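Local atomic coordinates of heme-binding protein A / AI-2 binding protein A (Helicobacter pylori SS1, PDB entry 6OFQ), a protein that binds short peptides such as STSA in the periplasm and probably passes them to its partner ABC transporter for uptake into the cell. Residues V100-T105 against K207-G212; L296-Q301 against H421-A426; W428-A433 against T519-N524. All coordinates share one frame; numbering follows the deposited sequence.

In the fold
Contacts 1 and 2 are both buried but lie on opposite sides of the chain's centre, about 39 Å apart between centres. Contact 1 fastens two loops through a histidine, a backbone carbonyl and a bridging water; contact 2 is regular antiparallel strand pairing between 292-298 and 423-429, finished by an asparagine at the end. Contact 3 is smaller and only partly buried, about 7 Å from the centre of the chain. It starts where contact 2 leaves off, since strand 423-429 serves both, but there the strand runs out and meets the 519-524 loop through a valine, a methionine and a single water instead of direct backbone bonds.

Contact 1 (V100-T105 against K207-G212); sequences VYFHQT and KPVGTG
The imidazole of His103 lies flat across the peptide chain at Gly210, whose carbonyl O sits 3.0 Å above the ring plane, over its centre. The same Gly210 O accepts the backbone N of His103 at 2.9 Å, so one carbonyl both anchors the main chain and fills one ring face. At the ring edge NE2 donates to Gly212 O at 3.0 Å, nearly straight at 172° and within the imidazole plane; the residue is held at its backbone N and at NE2, which limits the rotation of the ring. Phe102 lies on the other side of the Gly210 backbone, so the two rings sandwich it: Thr211 CG2 sits over one face of the Phe102 ring, and Val209 CG1 touches Phe102 CB at 3.7 Å. The contact ties the loop after strand 91-96 of the antiparallel sheet to the loop entering strand 214-220 of a mixed sheet. Thr211 CG2 also meets Val100 CG1 at 3.6 Å, while its OG1 turns to Asp63. Toward Pro208 the fit relaxes. A water 2.9 Å from His103 ND1 donates to Pro208 O, bridging side chain and carbonyl, and Tyr101 and Gln104 turn their partly exposed side chains away from segment 207-212.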
# COMPACT_ATOMS: atom_id res chain seq x y z
N VAL A 100 -17.68 -19.32 -10.67
CA VAL A 100 -16.34 -18.73 -10.79
C VAL A 100 -15.40 -19.89 -10.52
O VAL A 100 -15.51 -20.62 -9.52
CB VAL A 100 -16.16 -17.68 -9.69
CG1 VAL A 100 -14.71 -17.19 -9.66
CG2 VAL A 100 -17.17 -16.57 -9.84
N TYR A 101 -14.35 -20.00 -11.34
CA TYR A 101 -13.37 -21.03 -11.19
C TYR A 101 -11.99 -20.44 -10.87
O TYR A 101 -11.64 -19.39 -11.44
CB TYR A 101 -13.29 -21.90 -12.45
CG TYR A 101 -14.57 -22.73 -12.57
CD1 TYR A 101 -14.64 -23.94 -11.92
CD2 TYR A 101 -15.68 -22.27 -13.24
CE1 TYR A 101 -15.78 -24.70 -11.85
CE2 TYR A 101 -16.86 -23.00 -13.18
CZ TYR A 101 -16.89 -24.18 -12.49
OH TYR A 101 -18.02 -24.96 -12.42
N PHE A 102 -11.22 -21.17 -10.06
CA PHE A 102 -9.83 -20.84 -9.85
C PHE A 102 -8.99 -21.17 -11.09
O PHE A 102 -9.30 -22.09 -11.83
CB PHE A 102 -9.26 -21.53 -8.61
CG PHE A 102 -9.70 -20.91 -7.31
CD1 PHE A 102 -9.06 -19.81 -6.80
CD2 PHE A 102 -10.81 -21.47 -6.66
CE1 PHE A 102 -9.48 -19.24 -5.60
CE2 PHE A 102 -11.21 -20.90 -5.45
CZ PHE A 102 -10.51 -19.86 -4.89
N HIS A 103 -7.88 -20.45 -11.21
CA HIS A 103 -6.98 -20.68 -12.36
C HIS A 103 -6.49 -22.13 -12.46
O HIS A 103 -6.29 -22.79 -11.47
CB HIS A 103 -5.72 -19.86 -12.18
CG HIS A 103 -6.00 -18.40 -12.09
ND1 HIS A 103 -5.24 -17.57 -11.30
CD2 HIS A 103 -6.91 -17.62 -12.71
CE1 HIS A 103 -5.72 -16.35 -11.38
NE2 HIS A 103 -6.71 -16.34 -12.25
N GLN A 104 -6.22 -22.55 -13.69
CA GLN A 104 -5.45 -23.79 -13.87
C GLN A 104 -4.06 -23.41 -14.42
O GLN A 104 -4.02 -22.57 -15.30
CB GLN A 104 -6.17 -24.67 -14.86
CG GLN A 104 -7.42 -25.34 -14.27
CD GLN A 104 -8.28 -25.93 -15.38
OE1 GLN A 104 -8.88 -25.17 -16.13
NE2 GLN A 104 -8.21 -27.26 -15.59
N THR A 105 -3.02 -24.03 -13.89
CA THR A 105 -1.65 -23.72 -14.28
C THR A 105 -0.93 -25.06 -14.41
O THR A 105 -1.50 -26.10 -14.01
CB THR A 105 -0.99 -22.91 -13.17
OG1 THR A 105 -0.91 -23.74 -12.01
CG2 THR A 105 -1.71 -21.59 -12.86
N LYS A 207 3.56 -19.97 -5.78
CA LYS A 207 2.96 -20.46 -7.02
C LYS A 207 1.45 -20.29 -6.84
O LYS A 207 0.77 -21.19 -6.36
CB LYS A 207 3.40 -21.92 -7.27
CG LYS A 207 4.87 -22.03 -7.65
CD LYS A 207 5.28 -23.50 -7.73
CE LYS A 207 6.78 -23.53 -7.97
NZ LYS A 207 7.43 -24.87 -7.84
N PRO A 208 0.92 -19.08 -7.09
CA PRO A 208 -0.39 -18.74 -6.59
C PRO A 208 -1.51 -19.22 -7.47
O PRO A 208 -1.36 -19.37 -8.66
CB PRO A 208 -0.31 -17.21 -6.55
CG PRO A 208 0.58 -16.84 -7.73
CD PRO A 208 1.64 -17.91 -7.65
N VAL A 209 -2.70 -19.39 -6.87
CA VAL A 209 -3.94 -19.69 -7.53
C VAL A 209 -5.06 -18.73 -7.12
O VAL A 209 -5.35 -18.66 -5.95
CB VAL A 209 -4.32 -21.17 -7.24
CG1 VAL A 209 -5.67 -21.50 -7.84
CG2 VAL A 209 -3.26 -22.11 -7.82
N GLY A 210 -5.60 -18.01 -8.09
CA GLY A 210 -6.65 -17.00 -7.80
C GLY A 210 -7.78 -17.14 -8.78
O GLY A 210 -7.85 -18.09 -9.57
N THR A 211 -8.66 -16.16 -8.80
CA THR A 211 -9.76 -16.07 -9.74
C THR A 211 -9.71 -14.90 -10.70
O THR A 211 -10.61 -14.74 -11.51
CB THR A 211 -11.10 -15.98 -8.99
OG1 THR A 211 -11.11 -14.83 -8.14
CG2 THR A 211 -11.40 -17.19 -8.14
N GLY A 212 -8.67 -14.07 -10.59
CA GLY A 212 -8.65 -12.82 -11.31
C GLY A 212 -8.39 -12.89 -12.79
O GLY A 212 -8.23 -13.98 -13.36
O HOH W 1 -2.40 -17.85 -10.94

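Contact 2 (L296-Q301 against H421-A426); sequences LSLNTQ and HEMAFA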
# COMPACT_ATOMS: atom_id res chain seq x y z
N LEU A 296 9.20 11.11 7.09
CA LEU A 296 10.28 10.51 7.82
C LEU A 296 9.70 9.92 9.10
O LEU A 296 9.13 10.67 9.91
CB LEU A 296 11.34 11.57 8.03
CG LEU A 296 12.64 11.15 8.71
CD1 LEU A 296 13.49 10.25 7.82
CD2 LEU A 296 13.46 12.38 9.09
N SER A 297 9.79 8.61 9.30
CA SER A 297 9.47 7.97 10.58
C SER A 297 10.53 8.37 11.60
O SER A 297 11.71 8.42 11.22
CB SER A 297 9.51 6.42 10.51
OG SER A 297 8.50 5.90 9.66
N LEU A 298 10.10 8.68 12.82
CA LEU A 298 10.98 8.91 13.97
C LEU A 298 10.54 7.89 15.00
O LEU A 298 9.37 7.80 15.36
CB LEU A 298 10.76 10.30 14.54
CG LEU A 298 11.00 11.48 13.60
CD1 LEU A 298 10.65 12.81 14.20
CD2 LEU A 298 12.45 11.47 13.07
N ASN A 299 11.49 7.10 15.50
CA ASN A 299 11.14 5.96 16.35
C ASN A 299 10.96 6.48 17.75
O ASN A 299 11.94 6.67 18.49
CB ASN A 299 12.15 4.84 16.28
CG ASN A 299 11.69 3.60 17.05
OD1 ASN A 299 10.93 3.73 18.04
ND2 ASN A 299 12.19 2.44 16.62
N THR A 300 9.72 6.79 18.08
CA THR A 300 9.37 7.47 19.33
C THR A 300 9.64 6.62 20.60
O THR A 300 9.48 7.18 21.70
CB THR A 300 7.95 8.04 19.39
OG1 THR A 300 6.99 6.96 19.42
CG2 THR A 300 7.68 8.98 18.23
N GLN A 301 10.02 5.37 20.44
CA GLN A 301 10.38 4.59 21.63
C GLN A 301 11.84 4.65 21.94
O GLN A 301 12.24 4.00 22.91
CB GLN A 301 9.88 3.15 21.50
CG GLN A 301 8.39 3.10 21.20
CD GLN A 301 7.51 3.76 22.26
OE1 GLN A 301 7.72 3.55 23.48
NE2 GLN A 301 6.52 4.54 21.83
N HIS A 421 15.18 0.81 12.98
CA HIS A 421 15.61 2.16 12.64
C HIS A 421 15.44 3.10 13.81
O HIS A 421 14.64 2.88 14.73
CB HIS A 421 14.72 2.69 11.51
CG HIS A 421 13.26 2.64 11.79
ND1 HIS A 421 12.60 1.44 11.89
CD2 HIS A 421 12.37 3.61 12.10
CE1 HIS A 421 11.35 1.67 12.22
NE2 HIS A 421 11.17 2.96 12.33
N GLU A 422 16.11 4.25 13.67
CA GLU A 422 15.90 5.45 14.49
C GLU A 422 15.05 6.39 13.65
O GLU A 422 13.98 6.83 14.08
CB GLU A 422 17.22 6.08 14.94
CG GLU A 422 18.04 5.22 15.90
CD GLU A 422 19.32 5.96 16.22
OE1 GLU A 422 19.37 7.02 16.87
OE2 GLU A 422 20.32 5.45 15.74
N MET A 423 15.57 6.82 12.52
CA MET A 423 14.82 7.52 11.48
C MET A 423 14.78 6.66 10.20
O MET A 423 15.73 5.92 9.90
CB MET A 423 15.50 8.85 11.17
CG MET A 423 15.78 9.69 12.40
SD MET A 423 16.30 11.37 12.06
CE MET A 423 17.63 11.06 10.96
N ALA A 424 13.71 6.78 9.42
CA ALA A 424 13.65 6.02 8.16
C ALA A 424 12.63 6.73 7.26
O ALA A 424 11.65 7.27 7.76
CB ALA A 424 13.18 4.61 8.46
N PHE A 425 12.88 6.71 5.97
CA PHE A 425 11.82 7.13 5.04
C PHE A 425 10.64 6.15 5.07
O PHE A 425 10.85 4.94 5.19
CB PHE A 425 12.38 7.25 3.63
CG PHE A 425 13.33 8.40 3.43
CD1 PHE A 425 12.91 9.69 3.35
CD2 PHE A 425 14.67 8.19 3.44
CE1 PHE A 425 13.78 10.74 3.11
CE2 PHE A 425 15.56 9.22 3.25
CZ PHE A 425 15.12 10.49 3.12
N ALA A 426 9.44 6.72 4.94
CA ALA A 426 8.26 5.89 4.95
C ALA A 426 7.34 6.46 3.88
O ALA A 426 7.37 7.66 3.57
CB ALA A 426 7.55 6.03 6.29
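Leu298 lies alongside Met423, both pointing the same way off the sheet, with Leu298 CD2 3.8 Å from Met423 CG and close to the sulfur as well. CG of Met423 stands beside its own backbone N (chi1 -51°), and the extended second torsion carries the chain on, bringing CG and SD alongside the leucine methyl. Phe305 touches both side chains, and Val498 touches Leu298 from strand 497-510. On the other face of the sheet the small pair Ser297 and Ala424 sits in register. Ser297 N donates to Ala424 O at 2.8 Å and Ala424 N returns a longer bond to Ser297 O at 3.2 Å, while Ala426 CB packs on Ser297 OG. Past Leu298 the ladder ends with Asn299 N to Glu422 O at 2.9 Å, and the asparagine side chain takes over. With CG anti to its backbone N (chi1 -173°), ND2 stands over one face of the His421 ring, not in close touch with it, and donates to His421 O at 3.1 Å. OD1 accepts Gln301 N at 3.0 Å, closing an Asx turn, so both ends of the amide are gripped and its flip is settled. His421 O takes a second donor, Lys302 NZ, and His421 NE2 is bound to Gly456 O. Strand 423-429 runs antiparallel to 292-298 on one flank and parallel to 373-380 on the other, in a mixed sheet consistent with the alpha/beta lobes of a type II periplasmic binding protein.

Contact 3 (W428-A433 against T519-N524); sequences WMADIA and TGVSVN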
# COMPACT_ATOMS: atom_id res chain seq x y z
N TRP A 428 3.20 5.71 1.93
CA TRP A 428 1.94 4.97 1.84
C TRP A 428 1.10 5.44 0.67
O TRP A 428 0.98 6.67 0.40
CB TRP A 428 1.09 5.19 3.09
CG TRP A 428 -0.07 4.28 3.29
CD1 TRP A 428 -1.40 4.60 3.22
CD2 TRP A 428 -0.01 2.94 3.76
NE1 TRP A 428 -2.17 3.54 3.62
CE2 TRP A 428 -1.33 2.50 3.95
CE3 TRP A 428 1.05 2.05 4.00
CZ2 TRP A 428 -1.62 1.22 4.35
CZ3 TRP A 428 0.74 0.80 4.44
CH2 TRP A 428 -0.58 0.40 4.64
N MET A 429 0.55 4.50 -0.05
CA MET A 429 -0.49 4.73 -1.06
C MET A 429 -1.78 4.24 -0.44
O MET A 429 -1.88 3.10 0.05
CB MET A 429 -0.16 3.85 -2.26
CG MET A 429 -1.26 3.71 -3.28
SD MET A 429 -1.73 5.30 -4.01
CE MET A 429 -3.25 4.86 -4.88
N ALA A 430 -2.80 5.09 -0.46
CA ALA A 430 -4.13 4.68 -0.01
C ALA A 430 -4.54 3.36 -0.60
O ALA A 430 -4.51 3.18 -1.82
CB ALA A 430 -5.18 5.73 -0.33
N ASP A 431 -5.07 2.49 0.26
CA ASP A 431 -5.78 1.31 -0.19
C ASP A 431 -7.25 1.57 -0.48
O ASP A 431 -7.85 0.87 -1.28
CB ASP A 431 -5.67 0.14 0.82
CG ASP A 431 -4.21 -0.13 1.17
OD1 ASP A 431 -3.42 -0.43 0.22
OD2 ASP A 431 -3.87 -0.01 2.38
N ILE A 432 -7.84 2.49 0.28
CA ILE A 432 -9.25 2.91 0.26
C ILE A 432 -9.22 4.42 0.48
O ILE A 432 -8.31 4.92 1.11
CB ILE A 432 -10.06 2.13 1.31
CG1 ILE A 432 -9.72 2.55 2.73
CG2 ILE A 432 -9.98 0.64 1.02
CD1 ILE A 432 -10.62 1.95 3.78
N ALA A 433 -10.28 5.08 0.01
CA ALA A 433 -10.35 6.53 0.23
C ALA A 433 -11.05 6.83 1.56
O ALA A 433 -12.22 7.22 1.60
CB ALA A 433 -11.05 7.23 -0.97
N THR A 519 -5.36 7.40 -11.26
CA THR A 519 -6.38 7.78 -10.28
C THR A 519 -6.96 6.56 -9.58
O THR A 519 -6.92 5.45 -10.07
CB THR A 519 -7.50 8.58 -10.96
OG1 THR A 519 -8.08 7.84 -12.04
CG2 THR A 519 -6.92 9.93 -11.48
N GLY A 520 -7.52 6.82 -8.40
CA GLY A 520 -8.21 5.79 -7.61
C GLY A 520 -7.23 4.88 -6.92
O GLY A 520 -6.09 5.24 -6.67
N VAL A 521 -7.69 3.72 -6.46
CA VAL A 521 -6.84 2.76 -5.72
C VAL A 521 -6.67 1.49 -6.56
O VAL A 521 -7.39 1.17 -7.50
CB VAL A 521 -7.45 2.49 -4.32
CG1 VAL A 521 -7.46 3.76 -3.45
CG2 VAL A 521 -8.84 1.88 -4.44
N SER A 522 -5.73 0.67 -6.13
CA SER A 522 -5.32 -0.54 -6.84
C SER A 522 -5.07 -0.23 -8.32
O SER A 522 -5.70 -0.78 -9.25
CB SER A 522 -6.30 -1.70 -6.64
OG SER A 522 -5.72 -2.90 -7.17
N VAL A 523 -4.16 0.71 -8.56
CA VAL A 523 -3.97 1.22 -9.90
C VAL A 523 -3.25 0.31 -10.89
O VAL A 523 -3.27 0.54 -12.08
CB VAL A 523 -3.29 2.62 -9.90
CG1 VAL A 523 -4.04 3.59 -9.00
CG2 VAL A 523 -1.84 2.50 -9.44
N ASN A 524 -2.52 -0.66 -10.34
CA ASN A 524 -1.71 -1.58 -11.15
C ASN A 524 -2.37 -2.87 -11.51
O ASN A 524 -1.71 -3.87 -11.78
CB ASN A 524 -0.33 -1.77 -10.53
CG ASN A 524 0.44 -0.46 -10.51
OD1 ASN A 524 0.50 0.26 -11.50
ND2 ASN A 524 0.96 -0.09 -9.34
O HOH W 2 -4.03 1.42 -3.85
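Where strand 423-429 runs out into the turn ahead of helix 436-443, Met429, Ala430 and Asp431 meet Gly520 and Val521 of the loop preceding the last strand, 530-531. Val521 is the wedge. Its CG1 rests 3.4 Å from Ala430 O and its CG2 3.5 Å from Asp431 O, so the isopropyl group presses its two methyls against successive backbone carbonyls; Ala430 CB lies a little farther from CG1, at 4.3 Å. Beside it the Met429 chain, extended at first and then bent at chi2 (61°), swings its terminal methyl to the loop: CE touches Gly520 O at 3.4 Å and comes within 4.4 Å of Val523 CG1. The polar link is indirect. One water donates to Ala430 O at 2.7 Å and accepts Ser522 N at 2.9 Å, tying the two backbones together next to the valine. The loop itself turns through a left-handed backbone conformation at Ser522 and is gathered by Arg525, which binds the carbonyl oxygens of Val521 and Ser522. Asp431 directs its side chain away from the loop, to Tyr143 of helix 142-147. Phe68 of strand 66-68 touches Val521 as well as Ile432, Phe438 of helix 436-443 packs on Ala430, and Leu292 of strand 292-298 lies against Met429, so the contact joins the C-terminal end of strand 423-429 to the 519-524 loop, with Phe68 packed against both.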